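Side-chain contacts in HP0958 (Helicobacter pylori, PDB 3NA7), which probably acts in flagellar biogenesis as an export chaperone and post-transcriptional regulator, combining a coiled-coil hairpin with a zinc-ribbon domain: residues I79-K82 and M83-K87; I48-L51 and E52-L56; Q9-E12 and I13-D17. All blocks are in the same frame, centred on the assembly; numbering follows the deposited sequence.

The three contacts are local, i to i+3 and i to i+4 arrangements along helices of an elongated chain. Contact 3 lies on helix 4-22, beside helix 175-188 and strand 193-195, whereas contacts 2 and 1 follow on helix 24-85, one arm of the coiled-coil hairpin. Centres of contacts 1 and 2 are 46 Å apart, those of contacts 2 and 3 are 56 Å apart, and 102 Å separates contacts 1 and 3, on opposite sides of the chain's centre. Zinc is held by Cys-201, Cys-204, Cys-225 and Cys-228 at contact 3's end of the molecule, where Leu-10 touches Met-222. A magnesium ion lies about 6 Å from the side chain of Met-83 in contact 1.

Contact 1. Residues I79-K82 and M83-K87; sequences IQKK and MSEIK
Lys-81 and Glu-85 form an i to i+4 salt bridge on the exposed side of the last helical turn, with NZ of Lys-81 3.0 Å from OE2 of Glu-85. The lysine chain leaves with CG anti to its own backbone N (chi1 -169°), runs extended as far as CE and bends only at chi4, which brings NZ to the glutamate. Glu-85 leans back with CG beside its backbone N, and its carboxylate is met from above its plane. Nearer the backbone, the carbonyl O of Lys-81 takes the hydroxyl of Ser-84 at 2.5 Å from OG, shorter than usual and of doubtful exact length. That hydroxyl sits between the serine's backbone N and carbonyl carbon (chi1 70°), folded back against the preceding turn. The same O also receives weak bonds from the N of Glu-85, which is long, and from the N of Ser-84, which is bent and has its better acceptor in the O of Gln-80.

This turn closes helix 24-85 at the tip of the antiparallel coiled-coil hairpin. The N of Ile-86 still bonds to the O of Lys-82 at 2.8 Å, but Ile-86 itself has positive phi and the chain leaves the helix there.

On the face turned to helix 91-171, CG of Met-83 rests 3.0 Å from the carbonyl O of Ile-79 and 4.3 Å from its CG2. The methionine also touches Leu-92 and Leu-95, while Ile-79 packs on Glu-98 and Glu-99. NE2 of Gln-80 is hydrogen-bonded to OE1 of Glu-99.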
ATOM      1  N   ILE A  79     -18.047 -29.358 -49.972  1.00 57.76           N
ATOM      2  CA  ILE A  79     -18.674 -30.678 -49.877  1.00 55.63           C
ATOM      3  C   ILE A  79     -19.994 -30.711 -50.627  1.00 54.37           C
ATOM      4  O   ILE A  79     -20.299 -31.687 -51.299  1.00 56.07           O
ATOM      5  CB  ILE A  79     -18.909 -31.124 -48.410  1.00 53.51           C
ATOM      6  CG1 ILE A  79     -17.577 -31.378 -47.709  1.00 55.21           C
ATOM      7  CG2 ILE A  79     -19.790 -32.392 -48.361  1.00 55.36           C
ATOM      8  CD1 ILE A  79     -17.677 -31.497 -46.199  1.00 55.21           C
ATOM      9  N   GLN A  80     -20.773 -29.650 -50.495  1.00 54.45           N
ATOM     10  CA  GLN A  80     -22.075 -29.538 -51.139  1.00 56.05           C
ATOM     11  C   GLN A  80     -21.932 -29.484 -52.651  1.00 59.99           C
ATOM     12  O   GLN A  80     -22.702 -30.128 -53.377  1.00 60.03           O
ATOM     13  CB  GLN A  80     -22.824 -28.311 -50.622  1.00 55.85           C
ATOM     14  CG  GLN A  80     -23.222 -28.479 -49.162  1.00 56.63           C
ATOM     15  CD  GLN A  80     -23.884 -27.276 -48.552  1.00 59.37           C
ATOM     16  OE1 GLN A  80     -23.957 -26.200 -49.147  1.00 66.49           O
ATOM     17  NE2 GLN A  80     -24.373 -27.450 -47.340  1.00 62.48           N
ATOM     18  N   LYS A  81     -20.939 -28.733 -53.124  1.00 63.12           N
ATOM     19  CA  LYS A  81     -20.673 -28.664 -54.554  1.00 68.92           C
ATOM     20  C   LYS A  81     -20.397 -30.067 -55.084  1.00 70.70           C
ATOM     21  O   LYS A  81     -20.945 -30.456 -56.110  1.00 73.98           O
ATOM     22  CB  LYS A  81     -19.509 -27.712 -54.859  1.00 70.88           C
ATOM     23  CG  LYS A  81     -19.332 -27.378 -56.348  1.00 74.87           C
ATOM     24  CD  LYS A  81     -18.399 -26.169 -56.521  1.00 80.41           C
ATOM     25  CE  LYS A  81     -18.061 -25.894 -57.978  1.00 86.70           C
ATOM     26  NZ  LYS A  81     -17.443 -27.083 -58.635  1.00 86.49           N
ATOM     27  N   LYS A  82     -19.574 -30.835 -54.369  1.00 71.43           N
ATOM     28  CA  LYS A  82     -19.282 -32.233 -54.724  1.00 72.15           C
ATOM     29  C   LYS A  82     -20.508 -33.130 -54.770  1.00 72.32           C
ATOM     30  O   LYS A  82     -20.571 -34.054 -55.591  1.00 73.70           O
ATOM     31  CB  LYS A  82     -18.236 -32.826 -53.781  1.00 72.32           C
ATOM     32  CG  LYS A  82     -16.807 -32.689 -54.293  1.00 75.80           C
ATOM     33  CD  LYS A  82     -15.791 -32.565 -53.156  1.00 77.94           C
ATOM     34  CE  LYS A  82     -14.381 -32.363 -53.708  1.00 81.01           C
ATOM     35  NZ  LYS A  82     -13.627 -31.330 -52.928  1.00 82.75           N
ATOM     36  N   MET A  83     -21.479 -32.861 -53.898  1.00 71.53           N
ATOM     37  CA  MET A  83     -22.719 -33.632 -53.878  1.00 71.94           C
ATOM     38  C   MET A  83     -23.523 -33.351 -55.143  1.00 74.91           C
ATOM     39  O   MET A  83     -24.180 -34.243 -55.666  1.00 72.97           O
ATOM     40  CB  MET A  83     -23.586 -33.332 -52.639  1.00 70.88           C
ATOM     41  CG  MET A  83     -22.843 -33.283 -51.306  1.00 68.61           C
ATOM     42  SD  MET A  83     -23.798 -33.335 -49.759  1.00 72.79           S
ATOM     43  CE  MET A  83     -25.283 -32.411 -50.115  1.00 62.98           C
ATOM     44  N   SER A  84     -23.472 -32.112 -55.627  1.00 78.71           N
ATOM     45  CA  SER A  84     -24.242 -31.738 -56.818  1.00 84.47           C
ATOM     46  C   SER A  84     -23.771 -32.472 -58.088  1.00 87.34           C
ATOM     47  O   SER A  84     -24.585 -32.927 -58.885  1.00 88.08           O
ATOM     48  CB  SER A  84     -24.243 -30.219 -57.014  1.00 85.42           C
ATOM     49  OG  SER A  84     -22.968 -29.744 -57.390  1.00 86.77           O
ATOM     50  N   GLU A  85     -22.454 -32.601 -58.231  1.00 90.94           N
ATOM     51  CA  GLU A  85     -21.797 -33.220 -59.387  1.00 96.05           C
ATOM     52  C   GLU A  85     -21.748 -34.724 -59.205  1.00 98.28           C
ATOM     53  O   GLU A  85     -21.789 -35.491 -60.166  1.00100.59           O
ATOM     54  CB  GLU A  85     -20.367 -32.681 -59.510  1.00 96.21           C
ATOM     55  CG  GLU A  85     -20.273 -31.157 -59.483  1.00 94.80           C
ATOM     56  CD  GLU A  85     -18.884 -30.642 -59.159  1.00 93.23           C
ATOM     57  OE1 GLU A  85     -18.216 -31.202 -58.264  1.00 88.76           O
ATOM     58  OE2 GLU A  85     -18.465 -29.655 -59.798  1.00 93.98           O
ATOM     59  N   ILE A  86     -21.636 -35.109 -57.939  1.00 74.67           N
ATOM     60  CA  ILE A  86     -21.659 -36.484 -57.431  1.00 77.86           C
ATOM     61  C   ILE A  86     -20.660 -37.497 -58.032  1.00 81.55           C
ATOM     62  O   ILE A  86     -19.484 -37.473 -57.651  1.00 82.59           O
ATOM     63  CB  ILE A  86     -23.107 -37.049 -57.188  1.00 77.31           C
ATOM     64  CG1 ILE A  86     -23.051 -38.234 -56.203  1.00 76.70           C
ATOM     65  CG2 ILE A  86     -23.836 -37.404 -58.496  1.00 76.31           C
ATOM     66  CD1 ILE A  86     -21.951 -38.135 -55.144  1.00 68.45           C
ATOM     67  N   LYS A  87     -21.140 -38.375 -58.923  1.00 84.26           N
ATOM     68  CA  LYS A  87     -20.373 -39.511 -59.460  1.00 86.77           C
ATOM     69  C   LYS A  87     -21.315 -40.697 -59.665  1.00 87.81           C
ATOM     70  O   LYS A  87     -21.540 -41.139 -60.792  1.00 88.55           O
ATOM     71  CB  LYS A  87     -19.257 -39.935 -58.495  1.00 86.97           C
ATOM     72  CG  LYS A  87     -17.941 -40.359 -59.151  1.00 88.81           C
ATOM     73  CD  LYS A  87     -16.938 -40.842 -58.091  1.00 88.47           C
ATOM     74  CE  LYS A  87     -16.640 -39.767 -57.040  1.00 88.15           C
ATOM     75  NZ  LYS A  87     -15.828 -40.317 -55.919  1.00 88.98           N
TER

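Contact 2. Residues I48-L51 and E52-L56; sequences ILNL and EEEKL
On helix 24-85, one arm of the antiparallel coiled-coil hairpin, Asn-50 and Glu-54 are paired across one helical turn. ND2 of Asn-50 gives a hydrogen bond to OE2 of Glu-54 at 2.7 Å, with an N-H...O angle of 140°. The amide and carboxylate planes stand almost perpendicular, 89° apart, and the amide nitrogen comes down on OE2 from above the carboxylate. Asn-50 reaches forward because its CG is anti to the backbone N, while Glu-54 is extended beyond CG. The other carboxylate oxygen, OE1, lies 3.8 Å from CD2 of Leu-51 and forms a salt bridge with Lys-123 of helix 91-171; both oxygens are thus engaged, which should restrict rotation of the carboxylate.

Toward the partner arm, NZ of Lys-55 meets OE1 of Glu-52 on its syn side at 3.0 Å, but Gln-127 is the stronger polar partner of the lysine and also bonds to Glu-52. The aliphatic part of Lys-55 lies over the preceding turn, its CG 3.3 Å from the carbonyl O of Leu-51. Elsewhere on the turn, a water donates to both the O of Leu-49, at 3.2 Å, and OE2 of Glu-53. Ile-48 and Leu-51 on Leu-130, the Lys-123 salt bridge and the Gln-127 bonds join the arms, apolar contacts flanked by polar ones as in coiled coils generally, here in an antiparallel hairpin.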
ATOM      1  N   ILE A  48      -9.670  -0.917 -14.623  1.00 42.39           N
ATOM      2  CA  ILE A  48     -10.291  -0.668 -15.928  1.00 39.11           C
ATOM      3  C   ILE A  48      -9.311  -1.058 -17.056  1.00 41.97           C
ATOM      4  O   ILE A  48      -9.687  -1.764 -17.989  1.00 39.75           O
ATOM      5  CB  ILE A  48     -10.761   0.799 -16.079  1.00 41.08           C
ATOM      6  CG1 ILE A  48     -12.085   0.993 -15.333  1.00 38.08           C
ATOM      7  CG2 ILE A  48     -10.932   1.211 -17.579  1.00 37.22           C
ATOM      8  CD1 ILE A  48     -12.369   2.401 -14.954  1.00 38.09           C
ATOM      9  N   LEU A  49      -8.069  -0.596 -16.949  1.00 42.12           N
ATOM     10  CA  LEU A  49      -7.038  -0.856 -17.954  1.00 47.15           C
ATOM     11  C   LEU A  49      -6.664  -2.340 -18.028  1.00 48.95           C
ATOM     12  O   LEU A  49      -6.453  -2.861 -19.105  1.00 53.21           O
ATOM     13  CB  LEU A  49      -5.797   0.019 -17.719  1.00 46.74           C
ATOM     14  CG  LEU A  49      -5.973   1.538 -17.952  1.00 52.27           C
ATOM     15  CD1 LEU A  49      -4.848   2.360 -17.326  1.00 51.55           C
ATOM     16  CD2 LEU A  49      -6.098   1.899 -19.449  1.00 51.74           C
ATOM     17  N   ASN A  50      -6.576  -3.016 -16.887  1.00 50.14           N
ATOM     18  CA  ASN A  50      -6.391  -4.459 -16.886  1.00 50.79           C
ATOM     19  C   ASN A  50      -7.536  -5.168 -17.630  1.00 48.32           C
ATOM     20  O   ASN A  50      -7.311  -5.915 -18.575  1.00 49.42           O
ATOM     21  CB  ASN A  50      -6.241  -4.996 -15.463  1.00 51.84           C
ATOM     22  CG  ASN A  50      -6.061  -6.507 -15.442  1.00 59.94           C
ATOM     23  OD1 ASN A  50      -4.957  -7.017 -15.676  1.00 64.25           O
ATOM     24  ND2 ASN A  50      -7.156  -7.233 -15.211  1.00 54.61           N
ATOM     25  N   LEU A  51      -8.770  -4.906 -17.229  1.00 45.28           N
ATOM     26  CA  LEU A  51      -9.895  -5.436 -17.967  1.00 44.95           C
ATOM     27  C   LEU A  51      -9.823  -5.143 -19.472  1.00 44.50           C
ATOM     28  O   LEU A  51     -10.321  -5.942 -20.258  1.00 44.35           O
ATOM     29  CB  LEU A  51     -11.213  -4.937 -17.412  1.00 43.41           C
ATOM     30  CG  LEU A  51     -11.697  -5.466 -16.079  1.00 46.44           C
ATOM     31  CD1 LEU A  51     -12.747  -4.485 -15.517  1.00 39.41           C
ATOM     32  CD2 LEU A  51     -12.267  -6.873 -16.217  1.00 43.50           C
ATOM     33  N   GLU A  52      -9.207  -4.030 -19.877  1.00 43.43           N
ATOM     34  CA  GLU A  52      -9.056  -3.765 -21.308  1.00 44.68           C
ATOM     35  C   GLU A  52      -8.043  -4.697 -21.962  1.00 45.09           C
ATOM     36  O   GLU A  52      -8.267  -5.128 -23.081  1.00 45.34           O
ATOM     37  CB  GLU A  52      -8.736  -2.299 -21.637  1.00 45.24           C
ATOM     38  CG  GLU A  52      -8.905  -1.952 -23.152  1.00 47.51           C
ATOM     39  CD  GLU A  52     -10.371  -1.986 -23.662  1.00 47.77           C
ATOM     40  OE1 GLU A  52     -11.308  -2.027 -22.846  1.00 48.79           O
ATOM     41  OE2 GLU A  52     -10.593  -1.963 -24.894  1.00 50.21           O
ATOM     42  N   GLU A  53      -6.950  -5.016 -21.274  1.00 47.72           N
ATOM     43  CA  GLU A  53      -6.015  -6.031 -21.787  1.00 53.43           C
ATOM     44  C   GLU A  53      -6.692  -7.406 -21.915  1.00 52.65           C
ATOM     45  O   GLU A  53      -6.478  -8.115 -22.904  1.00 56.20           O
ATOM     46  CB  GLU A  53      -4.740  -6.126 -20.950  1.00 56.36           C
ATOM     47  CG  GLU A  53      -3.816  -4.902 -21.020  1.00 65.38           C
ATOM     48  CD  GLU A  53      -3.452  -4.487 -22.455  1.00 76.48           C
ATOM     49  OE1 GLU A  53      -2.555  -5.129 -23.065  1.00 81.28           O
ATOM     50  OE2 GLU A  53      -4.052  -3.504 -22.970  1.00 76.87           O
ATOM     51  N   GLU A  54      -7.525  -7.779 -20.946  1.00 48.54           N
ATOM     52  CA  GLU A  54      -8.224  -9.059 -21.050  1.00 47.65           C
ATOM     53  C   GLU A  54      -9.232  -9.079 -22.189  1.00 46.63           C
ATOM     54  O   GLU A  54      -9.387 -10.094 -22.852  1.00 45.37           O
ATOM     55  CB  GLU A  54      -8.870  -9.463 -19.734  1.00 44.65           C
ATOM     56  CG  GLU A  54      -7.844  -9.723 -18.682  1.00 48.51           C
ATOM     57  CD  GLU A  54      -8.365  -9.602 -17.271  1.00 50.59           C
ATOM     58  OE1 GLU A  54      -9.590  -9.411 -17.062  1.00 51.21           O
ATOM     59  OE2 GLU A  54      -7.520  -9.692 -16.362  1.00 53.23           O
ATOM     60  N   LYS A  55      -9.909  -7.957 -22.423  1.00 45.87           N
ATOM     61  CA  LYS A  55     -10.823  -7.867 -23.560  1.00 45.81           C
ATOM     62  C   LYS A  55     -10.065  -7.961 -24.906  1.00 48.57           C
ATOM     63  O   LYS A  55     -10.555  -8.551 -25.872  1.00 48.98           O
ATOM     64  CB  LYS A  55     -11.674  -6.601 -23.503  1.00 44.28           C
ATOM     65  CG  LYS A  55     -12.715  -6.537 -22.406  1.00 40.32           C
ATOM     66  CD  LYS A  55     -13.139  -5.041 -22.157  1.00 43.28           C
ATOM     67  CE  LYS A  55     -13.850  -4.441 -23.396  1.00 41.10           C
ATOM     68  NZ  LYS A  55     -14.071  -2.983 -23.302  1.00 46.38           N
ATOM     69  N   LEU A  56      -8.864  -7.411 -24.957  1.00 50.63           N
ATOM     70  CA  LEU A  56      -8.048  -7.511 -26.156  1.00 53.43           C
ATOM     71  C   LEU A  56      -7.655  -8.951 -26.500  1.00 54.52           C
ATOM     72  O   LEU A  56      -7.766  -9.368 -27.658  1.00 55.29           O
ATOM     73  CB  LEU A  56      -6.813  -6.613 -26.056  1.00 56.85           C
ATOM     74  CG  LEU A  56      -6.974  -5.164 -26.526  1.00 61.87           C
ATOM     75  CD1 LEU A  56      -5.924  -4.220 -25.901  1.00 64.28           C
ATOM     76  CD2 LEU A  56      -6.909  -5.103 -28.072  1.00 66.49           C
TER
HETATM   77  O   HOH W   1      -5.317  -1.184 -21.589  1.00 41.30           O

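Contact 3. Residues Q9-E12 and I13-D17; sequences QLIE and ISHLD
The hydroxyl of Ser-14 folds back onto the carbonyl of Ile-11, one turn earlier, with OG 3.0 Å from O. Holding OG between the backbone N and carbonyl carbon of the serine (chi1 78°) puts it within range of that oxygen. The backbone N of His-15 reaches the same O, at 3.1 Å, from the same face of the carbonyl plane, so one acceptor serves two donors and the hydroxyl of the buried serine spends its proton within its own helix. The tight side continues with Ile-13, whose CG1 and CD1 each lie 3.3 Å from the carbonyl O of Gln-9. Its CD1 also comes to 4.3 Å from CD2 of Leu-10, a looser apolar contact between neighbouring branches.

Helix 4-22 is here wedged against helix 175-188, strand 193-195 and the zinc ribbon, away from the tip of the coiled-coil hairpin. Leu-10, Ile-13 and Ser-14 all touch Tyr-181 of helix 175-188, Leu-10 and Ser-14 also meet Ile-193 of the strand, and Leu-10 reaches Met-222 of the ribbon. On a further face, Leu-16 packs on Ile-162 and Leu-169 of helix 91-171.

Ile-11, partly exposed, and His-15, exposed, lie on the more open side, although they touch each other closely. Their side chains run side by side in the same direction, and the CG2 branch of Ile-11 lies 3.6 Å from both CE1 and ND1 of the His-15 imidazole. That branch is anti to the isoleucine's backbone N, whereas the histidine ring leaves beside its own (chi1 -81°). Glu-12 is likewise exposed, although its side chain touches Leu-169.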
ATOM      1  N   GLN A   9      17.441  18.821  31.877  1.00 64.06           N
ATOM      2  CA  GLN A   9      17.484  19.562  30.615  1.00 60.70           C
ATOM      3  C   GLN A   9      17.214  18.701  29.398  1.00 57.36           C
ATOM      4  O   GLN A   9      16.510  19.127  28.506  1.00 56.55           O
ATOM      5  CB  GLN A   9      18.810  20.297  30.459  1.00 60.23           C
ATOM      6  CG  GLN A   9      18.760  21.719  30.983  1.00 61.95           C
ATOM      7  CD  GLN A   9      20.128  22.375  30.985  1.00 62.22           C
ATOM      8  OE1 GLN A   9      21.080  21.854  31.568  1.00 65.91           O
ATOM      9  NE2 GLN A   9      20.226  23.536  30.346  1.00 61.61           N
ATOM     10  N   LEU A  10      17.773  17.495  29.389  1.00 57.89           N
ATOM     11  CA  LEU A  10      17.585  16.517  28.318  1.00 56.34           C
ATOM     12  C   LEU A  10      16.196  15.902  28.329  1.00 58.07           C
ATOM     13  O   LEU A  10      15.662  15.564  27.262  1.00 58.03           O
ATOM     14  CB  LEU A  10      18.618  15.388  28.421  1.00 57.16           C
ATOM     15  CG  LEU A  10      20.083  15.779  28.222  1.00 54.73           C
ATOM     16  CD1 LEU A  10      20.953  14.548  27.960  1.00 58.76           C
ATOM     17  CD2 LEU A  10      20.207  16.752  27.079  1.00 52.52           C
ATOM     18  N   ILE A  11      15.620  15.728  29.521  1.00 59.81           N
ATOM     19  CA  ILE A  11      14.235  15.250  29.619  1.00 59.84           C
ATOM     20  C   ILE A  11      13.293  16.262  28.981  1.00 58.85           C
ATOM     21  O   ILE A  11      12.477  15.878  28.153  1.00 58.68           O
ATOM     22  CB  ILE A  11      13.804  14.846  31.065  1.00 63.41           C
ATOM     23  CG1 ILE A  11      14.529  13.566  31.492  1.00 63.90           C
ATOM     24  CG2 ILE A  11      12.260  14.610  31.140  1.00 61.82           C
ATOM     25  CD1 ILE A  11      14.660  13.366  33.009  1.00 70.81           C
ATOM     26  N   GLU A  12      13.415  17.547  29.320  1.00 58.66           N
ATOM     27  CA  GLU A  12      12.598  18.566  28.638  1.00 60.71           C
ATOM     28  C   GLU A  12      12.788  18.519  27.122  1.00 60.12           C
ATOM     29  O   GLU A  12      11.811  18.541  26.391  1.00 61.35           O
ATOM     30  CB  GLU A  12      12.881  19.993  29.115  1.00 60.44           C
ATOM     31  CG  GLU A  12      12.907  20.205  30.623  1.00 71.29           C
ATOM     32  CD  GLU A  12      12.686  21.661  31.012  1.00 74.50           C
ATOM     33  OE1 GLU A  12      11.507  22.087  31.081  1.00 83.34           O
ATOM     34  OE2 GLU A  12      13.685  22.368  31.262  1.00 77.92           O
ATOM     35  N   ILE A  13      14.033  18.458  26.644  1.00 59.21           N
ATOM     36  CA  ILE A  13      14.255  18.468  25.201  1.00 57.95           C
ATOM     37  C   ILE A  13      13.658  17.224  24.531  1.00 59.24           C
ATOM     38  O   ILE A  13      13.034  17.336  23.486  1.00 57.36           O
ATOM     39  CB  ILE A  13      15.751  18.629  24.817  1.00 57.59           C
ATOM     40  CG1 ILE A  13      16.280  19.988  25.284  1.00 51.79           C
ATOM     41  CG2 ILE A  13      15.948  18.488  23.283  1.00 54.34           C
ATOM     42  CD1 ILE A  13      17.763  19.981  25.597  1.00 56.17           C
ATOM     43  N   SER A  14      13.859  16.057  25.144  1.00 62.50           N
ATOM     44  CA  SER A  14      13.432  14.781  24.577  1.00 64.21           C
ATOM     45  C   SER A  14      11.917  14.701  24.492  1.00 64.31           C
ATOM     46  O   SER A  14      11.382  14.030  23.606  1.00 63.91           O
ATOM     47  CB  SER A  14      13.958  13.601  25.394  1.00 67.66           C
ATOM     48  OG  SER A  14      13.186  13.412  26.577  1.00 72.81           O
ATOM     49  N   HIS A  15      11.230  15.384  25.400  1.00 63.93           N
ATOM     50  CA  HIS A  15       9.773  15.466  25.315  1.00 65.76           C
ATOM     51  C   HIS A  15       9.283  16.307  24.142  1.00 62.01           C
ATOM     52  O   HIS A  15       8.248  15.989  23.540  1.00 61.53           O
ATOM     53  CB  HIS A  15       9.134  15.902  26.647  1.00 68.65           C
ATOM     54  CG  HIS A  15       8.994  14.781  27.629  1.00 74.84           C
ATOM     55  ND1 HIS A  15       9.432  14.870  28.935  1.00 79.84           N
ATOM     56  CD2 HIS A  15       8.500  13.528  27.480  1.00 76.95           C
ATOM     57  CE1 HIS A  15       9.212  13.719  29.546  1.00 83.26           C
ATOM     58  NE2 HIS A  15       8.641  12.890  28.688  1.00 83.59           N
ATOM     59  N   LEU A  16      10.012  17.375  23.824  1.00 58.89           N
ATOM     60  CA  LEU A  16       9.675  18.202  22.659  1.00 56.77           C
ATOM     61  C   LEU A  16       9.985  17.467  21.352  1.00 55.30           C
ATOM     62  O   LEU A  16       9.264  17.616  20.374  1.00 55.80           O
ATOM     63  CB  LEU A  16      10.407  19.542  22.694  1.00 56.22           C
ATOM     64  CG  LEU A  16      10.101  20.516  23.838  1.00 58.01           C
ATOM     65  CD1 LEU A  16      10.958  21.744  23.677  1.00 57.50           C
ATOM     66  CD2 LEU A  16       8.644  20.921  23.881  1.00 55.82           C
ATOM     67  N   ASP A  17      11.048  16.668  21.332  1.00 53.84           N
ATOM     68  CA  ASP A  17      11.311  15.810  20.180  1.00 52.78           C
ATOM     69  C   ASP A  17      10.172  14.807  19.951  1.00 53.77           C
ATOM     70  O   ASP A  17       9.745  14.615  18.818  1.00 50.21           O
ATOM     71  CB  ASP A  17      12.650  15.089  20.308  1.00 51.81           C
ATOM     72  CG  ASP A  17      13.835  15.969  19.907  1.00 54.90           C
ATOM     73  OD1 ASP A  17      13.703  16.825  19.002  1.00 55.91           O
ATOM     74  OD2 ASP A  17      14.919  15.802  20.506  1.00 58.26           O
TER